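Local coordinates for protein 2,3-dihydroxybenzoate-AMP ligase (Bacillus subtilis, PDB 1MDB) that belongs to the AMP-binding enzymes of the ANL clan and holds adenosine monophosphate and 2,3-dihydroxy-benzoic acid in its pocket, at residues D206-L211 with V246-G251; E216-D221 with T325-F330; L227-M232 with M284-A289; P266-E271 with S298-L303. All blocks are in the same frame, centred on the assembly; numbering follows the deposited sequence.

Interaction 1 (D206-L211 with V246-G251)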
# COMPACT_ATOMS: atom_id res chain seq x y z
N ASP A 206 5.45 15.26 8.03
CA ASP A 206 4.26 14.95 7.26
C ASP A 206 3.83 13.50 7.39
O ASP A 206 2.64 13.22 7.41
CB ASP A 206 4.43 15.36 5.78
CG ASP A 206 5.13 14.29 4.94
OD1 ASP A 206 6.34 14.45 4.64
OD2 ASP A 206 4.47 13.30 4.58
N TYR A 207 4.77 12.56 7.54
CA TYR A 207 4.37 11.16 7.67
C TYR A 207 3.79 10.86 9.05
O TYR A 207 2.75 10.22 9.17
CB TYR A 207 5.54 10.21 7.41
CG TYR A 207 5.11 8.85 6.86
CD1 TYR A 207 4.49 8.76 5.62
CD2 TYR A 207 5.33 7.68 7.57
CE1 TYR A 207 4.10 7.53 5.09
CE2 TYR A 207 4.96 6.43 7.05
CZ TYR A 207 4.34 6.37 5.81
OH TYR A 207 3.96 5.16 5.28
N ILE A 208 4.46 11.33 10.09
CA ILE A 208 3.96 11.08 11.43
C ILE A 208 2.55 11.68 11.58
O ILE A 208 1.70 11.12 12.28
CB ILE A 208 4.96 11.62 12.49
CG1 ILE A 208 6.28 10.84 12.35
CG2 ILE A 208 4.39 11.45 13.90
CD1 ILE A 208 7.41 11.32 13.24
N TYR A 209 2.29 12.80 10.91
CA TYR A 209 0.94 13.37 10.96
C TYR A 209 -0.05 12.37 10.35
O TYR A 209 -1.12 12.12 10.92
CB TYR A 209 0.86 14.69 10.19
CG TYR A 209 -0.55 15.22 10.12
CD1 TYR A 209 -1.25 15.54 11.29
CD2 TYR A 209 -1.21 15.37 8.90
CE1 TYR A 209 -2.57 15.99 11.24
CE2 TYR A 209 -2.54 15.82 8.84
CZ TYR A 209 -3.21 16.13 10.02
OH TYR A 209 -4.51 16.57 9.98
N SER A 210 0.31 11.80 9.20
CA SER A 210 -0.57 10.82 8.56
C SER A 210 -0.83 9.64 9.51
O SER A 210 -1.92 9.06 9.51
CB SER A 210 0.04 10.30 7.25
OG SER A 210 0.93 9.22 7.49
N LEU A 211 0.17 9.29 10.32
CA LEU A 211 0.02 8.20 11.28
C LEU A 211 -0.93 8.59 12.42
O LEU A 211 -1.78 7.79 12.84
CB LEU A 211 1.39 7.80 11.85
CG LEU A 211 2.42 7.22 10.87
CD1 LEU A 211 3.75 6.98 11.60
CD2 LEU A 211 1.90 5.91 10.28
N VAL A 246 0.25 1.48 14.44
CA VAL A 246 0.05 0.67 15.64
C VAL A 246 1.13 0.93 16.70
O VAL A 246 0.84 0.88 17.90
CB VAL A 246 0.01 -0.85 15.27
CG1 VAL A 246 -0.15 -1.71 16.52
CG2 VAL A 246 -1.15 -1.12 14.32
N LEU A 247 2.35 1.22 16.27
CA LEU A 247 3.42 1.50 17.23
C LEU A 247 3.22 2.91 17.76
O LEU A 247 3.58 3.21 18.89
CB LEU A 247 4.80 1.41 16.56
CG LEU A 247 5.26 0.13 15.86
CD1 LEU A 247 6.69 0.33 15.38
CD2 LEU A 247 5.18 -1.07 16.78
N TYR A 248 2.64 3.77 16.93
CA TYR A 248 2.39 5.15 17.33
C TYR A 248 1.42 5.15 18.51
O TYR A 248 1.58 5.92 19.45
CB TYR A 248 1.77 5.94 16.17
CG TYR A 248 1.49 7.40 16.50
CD1 TYR A 248 2.38 8.41 16.12
CD2 TYR A 248 0.35 7.77 17.21
CE1 TYR A 248 2.14 9.74 16.43
CE2 TYR A 248 0.09 9.10 17.53
CZ TYR A 248 0.99 10.08 17.14
OH TYR A 248 0.72 11.40 17.43
N ALA A 249 0.43 4.28 18.44
CA ALA A 249 -0.61 4.18 19.47
C ALA A 249 -0.28 3.27 20.64
O ALA A 249 -1.09 3.12 21.54
CB ALA A 249 -1.93 3.75 18.83
N GLY A 250 0.89 2.64 20.60
CA GLY A 250 1.29 1.75 21.68
C GLY A 250 0.66 0.38 21.62
O GLY A 250 0.64 -0.34 22.62
N GLY A 251 0.14 0.00 20.46
CA GLY A 251 -0.47 -1.31 20.32
C GLY A 251 0.55 -2.39 20.04
O GLY A 251 1.74 -2.21 20.31
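The ring of Y248 reaches across to helix 204-218 and takes I208 at its edge: CG2 of I208 lies close to the ring plane, 3.8 Å from CE1 of Y248. The two side chains cross at about a right angle, and the branch methyl CG2 does the touching. Y248 arrives there because its CG stands anti to the backbone N (chi1 -179°), which sends the ring away from its own helix. L211, one turn further along from I208, approaches obliquely with its beta carbon, CB of L211 being 4.4 Å from CD1 of Y248. Helices 204-218 and 242-248 of the AMP-binding domain are joined in this way, and the shorter one, 242-248, ends directly after the tyrosine in a Schellman motif: G250 has a positive phi of 79°, and G251 N bonds back to V246 O at 2.8 Å. Across the segments the contact is apolar, with no hydrogen bond between them. Helix 27-38 closes in on the same group, F27 touching both I208 and L211, while R34 makes a cation-pi interaction with the Y248 ring and bonds through NE to the carbonyl oxygen of Y248.

Interaction 2 (E216-D221 with T325-F330). With AMP (adenosine monophosphate), chain D; DBH (2,3-dihydroxy-benzoic acid), chain E.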
# COMPACT_ATOMS: atom_id res chain seq x y z
N GLU A 216 -6.28 8.04 15.07
CA GLU A 216 -7.53 8.61 15.55
C GLU A 216 -8.72 8.10 14.74
O GLU A 216 -9.70 7.62 15.31
CB GLU A 216 -7.45 10.13 15.50
CG GLU A 216 -6.42 10.69 16.47
CD GLU A 216 -6.12 12.15 16.22
OE1 GLU A 216 -5.38 12.75 17.03
OE2 GLU A 216 -6.61 12.71 15.22
N VAL A 217 -8.64 8.18 13.42
CA VAL A 217 -9.74 7.71 12.57
C VAL A 217 -10.00 6.20 12.71
O VAL A 217 -11.13 5.75 12.54
CB VAL A 217 -9.49 8.01 11.07
CG1 VAL A 217 -10.62 7.45 10.23
CG2 VAL A 217 -9.37 9.50 10.85
N CYS A 218 -8.96 5.42 13.01
CA CYS A 218 -9.13 3.98 13.13
C CYS A 218 -9.26 3.45 14.57
O CYS A 218 -9.33 2.24 14.80
CB CYS A 218 -7.97 3.27 12.41
SG CYS A 218 -7.91 3.61 10.61
N TRP A 219 -9.30 4.36 15.54
CA TRP A 219 -9.45 4.01 16.94
C TRP A 219 -8.39 3.06 17.50
O TRP A 219 -8.71 2.16 18.28
CB TRP A 219 -10.85 3.41 17.18
CG TRP A 219 -11.99 4.31 16.79
CD1 TRP A 219 -11.92 5.60 16.38
CD2 TRP A 219 -13.39 3.96 16.76
NE1 TRP A 219 -13.17 6.08 16.08
CE2 TRP A 219 -14.09 5.09 16.30
CE3 TRP A 219 -14.11 2.79 17.07
CZ2 TRP A 219 -15.48 5.10 16.14
CZ3 TRP A 219 -15.49 2.80 16.91
CH2 TRP A 219 -16.16 3.95 16.45
N LEU A 220 -7.13 3.24 17.12
CA LEU A 220 -6.08 2.37 17.64
C LEU A 220 -5.64 2.77 19.04
O LEU A 220 -5.58 3.96 19.36
CB LEU A 220 -4.84 2.39 16.73
CG LEU A 220 -4.94 1.92 15.27
CD1 LEU A 220 -3.53 1.76 14.72
CD2 LEU A 220 -5.71 0.61 15.19
N ASP A 221 -5.34 1.79 19.88
CA ASP A 221 -4.87 2.07 21.23
C ASP A 221 -4.06 0.91 21.78
O ASP A 221 -3.71 -0.01 21.05
CB ASP A 221 -6.04 2.37 22.17
CG ASP A 221 -7.03 1.24 22.27
OD1 ASP A 221 -6.63 0.07 22.11
OD2 ASP A 221 -8.22 1.53 22.52
N THR A 325 -16.66 -4.97 11.72
CA THR A 325 -16.87 -3.79 10.92
C THR A 325 -15.90 -3.75 9.74
O THR A 325 -14.71 -4.06 9.88
CB THR A 325 -16.63 -2.50 11.73
OG1 THR A 325 -17.50 -2.47 12.87
CG2 THR A 325 -16.90 -1.28 10.86
N LEU A 326 -16.43 -3.38 8.58
CA LEU A 326 -15.60 -3.27 7.39
C LEU A 326 -15.16 -1.82 7.32
O LEU A 326 -15.89 -0.92 7.73
CB LEU A 326 -16.40 -3.63 6.14
CG LEU A 326 -15.81 -3.10 4.82
CD1 LEU A 326 -14.49 -3.83 4.52
CD2 LEU A 326 -16.83 -3.29 3.68
N GLN A 327 -13.95 -1.60 6.84
CA GLN A 327 -13.47 -0.24 6.67
C GLN A 327 -12.80 -0.18 5.32
O GLN A 327 -11.81 -0.86 5.08
CB GLN A 327 -12.46 0.18 7.75
CG GLN A 327 -12.05 1.66 7.61
CD GLN A 327 -11.00 2.12 8.60
OE1 GLN A 327 -9.92 1.52 8.70
NE2 GLN A 327 -11.29 3.19 9.34
N GLN A 328 -13.37 0.61 4.41
CA GLN A 328 -12.78 0.74 3.09
C GLN A 328 -11.70 1.79 3.20
O GLN A 328 -11.87 2.81 3.87
CB GLN A 328 -13.83 1.14 2.06
CG GLN A 328 -14.85 0.03 1.80
CD GLN A 328 -15.48 0.12 0.43
OE1 GLN A 328 -16.66 -0.16 0.26
NE2 GLN A 328 -14.69 0.50 -0.57
N VAL A 329 -10.57 1.53 2.56
CA VAL A 329 -9.46 2.45 2.63
C VAL A 329 -8.96 2.79 1.24
O VAL A 329 -8.54 1.92 0.48
CB VAL A 329 -8.31 1.82 3.44
CG1 VAL A 329 -7.24 2.87 3.73
CG2 VAL A 329 -8.86 1.24 4.74
N PHE A 330 -9.03 4.07 0.90
CA PHE A 330 -8.58 4.53 -0.41
C PHE A 330 -7.45 5.51 -0.19
O PHE A 330 -7.67 6.67 0.12
CB PHE A 330 -9.76 5.17 -1.16
CG PHE A 330 -9.36 5.95 -2.39
CD1 PHE A 330 -8.32 5.52 -3.22
CD2 PHE A 330 -10.05 7.11 -2.74
CE1 PHE A 330 -7.97 6.23 -4.37
CE2 PHE A 330 -9.71 7.84 -3.89
CZ PHE A 330 -8.67 7.40 -4.70
P AMP D . -0.56 2.97 -3.77
O1P AMP D . 0.45 4.08 -3.58
O2P AMP D . 0.02 1.69 -4.26
O3P AMP D . -1.42 2.78 -2.55
O5' AMP D . -1.56 3.39 -5.03
C5' AMP D . -2.61 4.38 -4.89
C4' AMP D . -3.64 4.19 -6.01
O4' AMP D . -4.22 2.93 -5.77
C3' AMP D . -4.81 5.14 -5.98
O3' AMP D . -4.52 6.37 -6.64
C2' AMP D . -5.91 4.32 -6.65
O2' AMP D . -5.86 4.44 -8.09
C1' AMP D . -5.59 2.93 -6.15
N9 AMP D . -6.62 2.64 -4.85
C8 AMP D . -6.20 2.45 -3.58
N7 AMP D . -7.21 2.21 -2.75
C5 AMP D . -8.28 2.25 -3.53
C6 AMP D . -9.59 2.03 -3.13
N6 AMP D . -9.92 1.74 -1.87
N1 AMP D . -10.54 2.12 -4.11
C2 AMP D . -10.25 2.40 -5.41
N3 AMP D . -8.98 2.60 -5.80
C4 AMP D . -7.97 2.53 -4.86
C21 DBH E . -2.38 2.27 -2.08
O9 DBH E . -2.94 1.49 -3.02
C18 DBH E . -2.98 2.47 -0.74
C15 DBH E . -4.17 1.77 -0.38
C12 DBH E . -4.77 1.96 0.88
C3 DBH E . -2.39 3.38 0.19
O3 DBH E . -1.21 4.10 -0.10
C6 DBH E . -2.99 3.57 1.45
C9 DBH E . -4.17 2.88 1.80
O6 DBH E . -2.42 4.45 2.35
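Q327 of strand 325-331 runs straight out toward C218 at the end of helix 204-218. From CB the chain stays extended, with CG anti to the backbone N (chi1 -176°), and the side chain passes among V302, Y339 and L342 on its way to the helix. At CD the amide carbon comes within 4.0 Å of C218 SG. Beyond it the two amide atoms have separate partners: OE1 accepts a hydrogen bond from Q304 NE2, and NE2 bonds to T340 O. The same NE2 also points a weak hydrogen bond at C218 SG (3.6 Å, N-H...S angle 143°) and lies 4.1 Å from V217 O. Two residues on, V329 faces the ligands. Its carbonyl oxygen accepts a hydrogen bond from N6 of adenosine monophosphate at 2.7 Å, and its CG1 is 3.6 Å from C9 of 2,3-dihydroxy-benzoic acid; CD1 of F330 lies 3.3 Å from C5 of the adenine. The strand thus carries the helix contact at Q327 and, close by, part of the ligand pocket at V329 and F330. With both ends of its buried amide engaged by Q304 and T340, Q327 is probably fixed in rotation by those bonds, and the weak N-H...S bond probably adds little to that hold.

Interaction 3 (L227-M232 with M284-A289)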
# COMPACT_ATOMS: atom_id res chain seq x y z
N LEU A 227 -2.62 -7.43 12.74
CA LEU A 227 -1.94 -8.49 12.01
C LEU A 227 -1.44 -7.92 10.68
O LEU A 227 -2.23 -7.38 9.87
CB LEU A 227 -2.90 -9.63 11.69
CG LEU A 227 -2.31 -10.75 10.83
CD1 LEU A 227 -1.26 -11.51 11.64
CD2 LEU A 227 -3.42 -11.69 10.36
N ALA A 228 -0.13 -8.02 10.45
CA ALA A 228 0.44 -7.54 9.19
C ALA A 228 0.35 -8.72 8.23
O ALA A 228 1.20 -9.61 8.26
CB ALA A 228 1.89 -7.15 9.40
N ALA A 229 -0.68 -8.74 7.39
CA ALA A 229 -0.90 -9.82 6.43
C ALA A 229 -0.37 -9.50 5.03
O ALA A 229 -0.03 -10.40 4.26
CB ALA A 229 -2.37 -10.16 6.35
N LEU A 230 -0.32 -8.22 4.70
CA LEU A 230 0.19 -7.78 3.40
C LEU A 230 1.66 -7.41 3.57
O LEU A 230 2.12 -7.22 4.70
CB LEU A 230 -0.58 -6.53 2.93
CG LEU A 230 -2.07 -6.65 2.66
CD1 LEU A 230 -2.68 -5.27 2.46
CD2 LEU A 230 -2.28 -7.50 1.42
N PRO A 231 2.42 -7.31 2.47
CA PRO A 231 3.84 -6.95 2.57
C PRO A 231 3.82 -5.57 3.25
O PRO A 231 3.43 -4.58 2.63
CB PRO A 231 4.29 -6.88 1.11
CG PRO A 231 3.41 -7.92 0.44
CD PRO A 231 2.05 -7.64 1.08
N MET A 232 4.24 -5.52 4.51
CA MET A 232 4.17 -4.29 5.30
C MET A 232 4.96 -3.05 4.91
O MET A 232 4.72 -1.98 5.46
CB MET A 232 4.44 -4.61 6.78
CG MET A 232 5.87 -5.01 7.10
SD MET A 232 5.97 -5.76 8.74
CE MET A 232 7.78 -5.99 8.91
N MET A 284 -11.50 -11.66 -1.16
CA MET A 284 -12.32 -12.73 -1.72
C MET A 284 -11.83 -14.09 -1.20
O MET A 284 -12.62 -14.94 -0.80
CB MET A 284 -12.26 -12.71 -3.24
CG MET A 284 -12.59 -11.35 -3.86
SD MET A 284 -14.19 -10.70 -3.30
CE MET A 284 -14.32 -9.18 -4.30
N VAL A 285 -10.52 -14.30 -1.21
CA VAL A 285 -9.96 -15.56 -0.73
C VAL A 285 -10.28 -15.76 0.75
O VAL A 285 -10.61 -16.86 1.18
CB VAL A 285 -8.43 -15.63 -0.93
CG1 VAL A 285 -7.87 -16.92 -0.35
CG2 VAL A 285 -8.09 -15.55 -2.42
N TRP A 286 -10.19 -14.68 1.52
CA TRP A 286 -10.47 -14.76 2.96
C TRP A 286 -11.92 -15.10 3.24
O TRP A 286 -12.22 -15.89 4.14
CB TRP A 286 -10.09 -13.45 3.65
CG TRP A 286 -8.63 -13.37 4.01
CD1 TRP A 286 -7.57 -13.74 3.23
CD2 TRP A 286 -8.08 -12.87 5.24
NE1 TRP A 286 -6.39 -13.52 3.91
CE2 TRP A 286 -6.67 -12.99 5.14
CE3 TRP A 286 -8.63 -12.35 6.41
CZ2 TRP A 286 -5.81 -12.59 6.17
CZ3 TRP A 286 -7.78 -11.95 7.44
CH2 TRP A 286 -6.38 -12.08 7.31
N MET A 287 -12.83 -14.51 2.46
CA MET A 287 -14.25 -14.78 2.63
C MET A 287 -14.57 -16.23 2.30
O MET A 287 -15.33 -16.87 3.02
CB MET A 287 -15.10 -13.82 1.79
CG MET A 287 -14.94 -12.36 2.21
SD MET A 287 -16.26 -11.27 1.63
CE MET A 287 -17.28 -11.22 3.06
N ASP A 288 -13.98 -16.77 1.23
CA ASP A 288 -14.23 -18.18 0.90
C ASP A 288 -13.72 -19.04 2.05
O ASP A 288 -14.41 -19.92 2.56
CB ASP A 288 -13.49 -18.62 -0.37
CG ASP A 288 -14.12 -18.08 -1.63
OD1 ASP A 288 -13.68 -18.48 -2.72
OD2 ASP A 288 -15.06 -17.25 -1.54
N ALA A 289 -12.48 -18.77 2.45
CA ALA A 289 -11.84 -19.53 3.51
C ALA A 289 -12.62 -19.45 4.82
O ALA A 289 -12.81 -20.47 5.49
CB ALA A 289 -10.42 -19.03 3.71
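A229 and W286 have the nearest CA atoms of the two segments, 11.3 Å apart, so the chain just past strand 225-228 and helix 280-292 stand well separated and one large side chain bridges the distance. That side chain is the indole of W286, which reaches out with its six-membered ring leading. L227 meets it at the edge: CD2 of the leucine lies near the plane of the indole, 4.3 Å from CH2 of W286. The leucine has CG anti to its own backbone N (chi1 175°), which helps to place CD2 at the indole edge. A229 comes in obliquely, its CB 4.2 Å from CZ2 of W286. No hydrogen bond passes between the segments, and the touching atoms are all carbon. The one polar atom of the indole is nevertheless satisfied, because W286 NE1 donates to P259 O in the loop leading to helix 261-271. The same helix supplies further neighbours: F265 stacks edge-to-face with the indole, P261 and A264 touch it, and A264 touches L227 as well. With its nitrogen tied to one carbonyl and its rim lined by carbon, the ring is probably restricted in rotation. The contact belongs to an alpha/beta sheet with helices against its face: strands 275-278 and 302-306 are parallel neighbours, helix 280-292 makes the beta-alpha-beta crossover between them, and its tryptophan extends to strand 225-228 on the other side of strand 275-278.

Interaction 4 (P266-E271 with S298-L303)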
# COMPACT_ATOMS: atom_id res chain seq x y z
N PRO A 266 -4.94 -18.89 11.96
CA PRO A 266 -4.47 -19.39 13.26
C PRO A 266 -3.92 -18.23 14.10
O PRO A 266 -4.16 -18.15 15.30
CB PRO A 266 -3.38 -20.38 12.87
CG PRO A 266 -3.84 -20.89 11.54
CD PRO A 266 -4.32 -19.63 10.85
N LEU A 267 -3.20 -17.33 13.44
CA LEU A 267 -2.62 -16.16 14.10
C LEU A 267 -3.69 -15.25 14.68
O LEU A 267 -3.52 -14.66 15.74
CB LEU A 267 -1.76 -15.38 13.09
CG LEU A 267 -0.23 -15.38 13.16
CD1 LEU A 267 0.29 -16.43 14.14
CD2 LEU A 267 0.31 -15.59 11.76
N ILE A 268 -4.81 -15.12 13.97
CA ILE A 268 -5.88 -14.27 14.44
C ILE A 268 -6.50 -14.87 15.71
O ILE A 268 -6.77 -14.16 16.68
CB ILE A 268 -6.96 -14.09 13.35
CG1 ILE A 268 -6.34 -13.35 12.16
CG2 ILE A 268 -8.15 -13.32 13.90
CD1 ILE A 268 -7.28 -13.12 11.00
N GLU A 269 -6.72 -16.18 15.70
CA GLU A 269 -7.29 -16.84 16.87
C GLU A 269 -6.29 -16.95 18.02
O GLU A 269 -6.62 -16.68 19.17
CB GLU A 269 -7.80 -18.24 16.48
CG GLU A 269 -7.96 -19.17 17.68
CD GLU A 269 -8.74 -20.42 17.35
OE1 GLU A 269 -8.55 -20.98 16.24
OE2 GLU A 269 -9.54 -20.86 18.20
N ARG A 270 -5.06 -17.36 17.70
CA ARG A 270 -4.04 -17.52 18.73
C ARG A 270 -3.67 -16.19 19.38
O ARG A 270 -3.66 -16.08 20.61
CB ARG A 270 -2.78 -18.17 18.15
CG ARG A 270 -1.64 -18.28 19.15
CD ARG A 270 -0.42 -18.98 18.56
NE ARG A 270 0.71 -18.91 19.48
CZ ARG A 270 1.88 -19.51 19.29
NH1 ARG A 270 2.10 -20.24 18.20
NH2 ARG A 270 2.85 -19.38 20.19
N GLU A 271 -3.38 -15.18 18.57
CA GLU A 271 -2.99 -13.87 19.10
C GLU A 271 -4.15 -12.93 19.37
O GLU A 271 -3.96 -11.85 19.94
CB GLU A 271 -2.03 -13.19 18.12
CG GLU A 271 -0.80 -14.01 17.83
CD GLU A 271 -0.02 -14.34 19.09
OE1 GLU A 271 -0.00 -13.50 20.02
OE2 GLU A 271 0.57 -15.43 19.15
N SER A 298 -13.26 -14.56 15.83
CA SER A 298 -14.13 -13.75 16.68
C SER A 298 -13.52 -12.49 17.30
O SER A 298 -14.24 -11.53 17.55
CB SER A 298 -14.70 -14.64 17.80
OG SER A 298 -15.25 -13.86 18.83
N SER A 299 -12.22 -12.50 17.58
CA SER A 299 -11.58 -11.33 18.18
C SER A 299 -11.49 -10.16 17.20
O SER A 299 -11.25 -9.01 17.59
CB SER A 299 -10.18 -11.69 18.65
OG SER A 299 -9.40 -12.18 17.57
N LEU A 300 -11.69 -10.45 15.92
CA LEU A 300 -11.61 -9.41 14.90
C LEU A 300 -12.69 -8.33 15.08
O LEU A 300 -13.88 -8.64 15.16
CB LEU A 300 -11.74 -10.07 13.52
CG LEU A 300 -10.92 -9.50 12.36
CD1 LEU A 300 -9.46 -9.36 12.77
CD2 LEU A 300 -11.06 -10.42 11.17
N GLN A 301 -12.25 -7.08 15.16
CA GLN A 301 -13.16 -5.94 15.33
C GLN A 301 -13.27 -5.09 14.06
O GLN A 301 -14.32 -4.51 13.78
CB GLN A 301 -12.68 -5.05 16.48
CG GLN A 301 -12.85 -5.65 17.87
CD GLN A 301 -12.08 -4.88 18.91
OE1 GLN A 301 -12.19 -3.66 19.00
NE2 GLN A 301 -11.30 -5.59 19.72
N VAL A 302 -12.18 -5.02 13.30
CA VAL A 302 -12.14 -4.22 12.08
C VAL A 302 -11.34 -4.91 10.98
O VAL A 302 -10.21 -5.35 11.20
CB VAL A 302 -11.48 -2.84 12.33
CG1 VAL A 302 -11.34 -2.08 11.02
CG2 VAL A 302 -12.32 -2.05 13.32
N LEU A 303 -11.94 -5.01 9.80
CA LEU A 303 -11.28 -5.62 8.66
C LEU A 303 -11.18 -4.56 7.57
O LEU A 303 -12.19 -4.12 7.02
CB LEU A 303 -12.08 -6.82 8.16
CG LEU A 303 -11.43 -7.54 6.97
CD1 LEU A 303 -10.13 -8.15 7.42
CD2 LEU A 303 -12.36 -8.61 6.42
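I268 is the residue of helix 261-271 that meets S299 and L300, just ahead of strand 302-306. The helix is the connection of a beta-alpha-beta crossover, leading from strand 252-255 to the parallel strand 275-278 of the large sheet, and the facing chain leads into strand 302-306, the next strand beyond 275-278. The close part of the contact gathers round the isoleucine. Its CG2, anti to the backbone N, lies 4.3 Å from CD1 of L300 and 4.0 Å from OG of S299, so one methyl group serves both neighbours. The serine hydroxyl also comes within 3.4 Å of the carbonyl oxygen of I268, but its hydrogen bond is made to V273 O, just beyond the end of the helix. A chi1 of 58° sets OG between the backbone N and the carbonyl carbon of S299, where it can bond to V273 O while resting against I268 CG2. L300 contributes through the end of its side chain, since its CB does not head directly for the helix.

Outward the packing gives way to charged and polar groups. S298 is exposed, E269 makes a weak hydrogen bond through OE1 to D296 N, and R270 extends fully from an exposed position on the helix. E271 has two arginine partners: OE1 forms a salt bridge with R252, while OE2 lies 3.5 Å from NE of R270, well out of the guanidinium plane, a pairing of charges in which no N-H of the arginine is aimed at the oxygen.

How the interactions relate
Interactions 1 and 2 share helix 204-218, the first using its N-terminal half and the second its C-terminal end, and they meet where A249 CB packs 3.7 Å from L220 O. Interactions 2, 3 and 4 all reach the same large sheet; strands 302-306 and 325-331 lie side by side in it, joining interaction 4 to interaction 2. Interactions 3 and 4 form a continuous apolar cluster, with W286 CZ3 3.8 Å from I268 CD1. Their chemistry follows position: interactions 1 and 3 rest on carbon around one aromatic ring, interaction 2 is buried but polar and alone includes ligand-pocket residues, and interaction 4, farthest from the chain's centre, grades from core to charged surface.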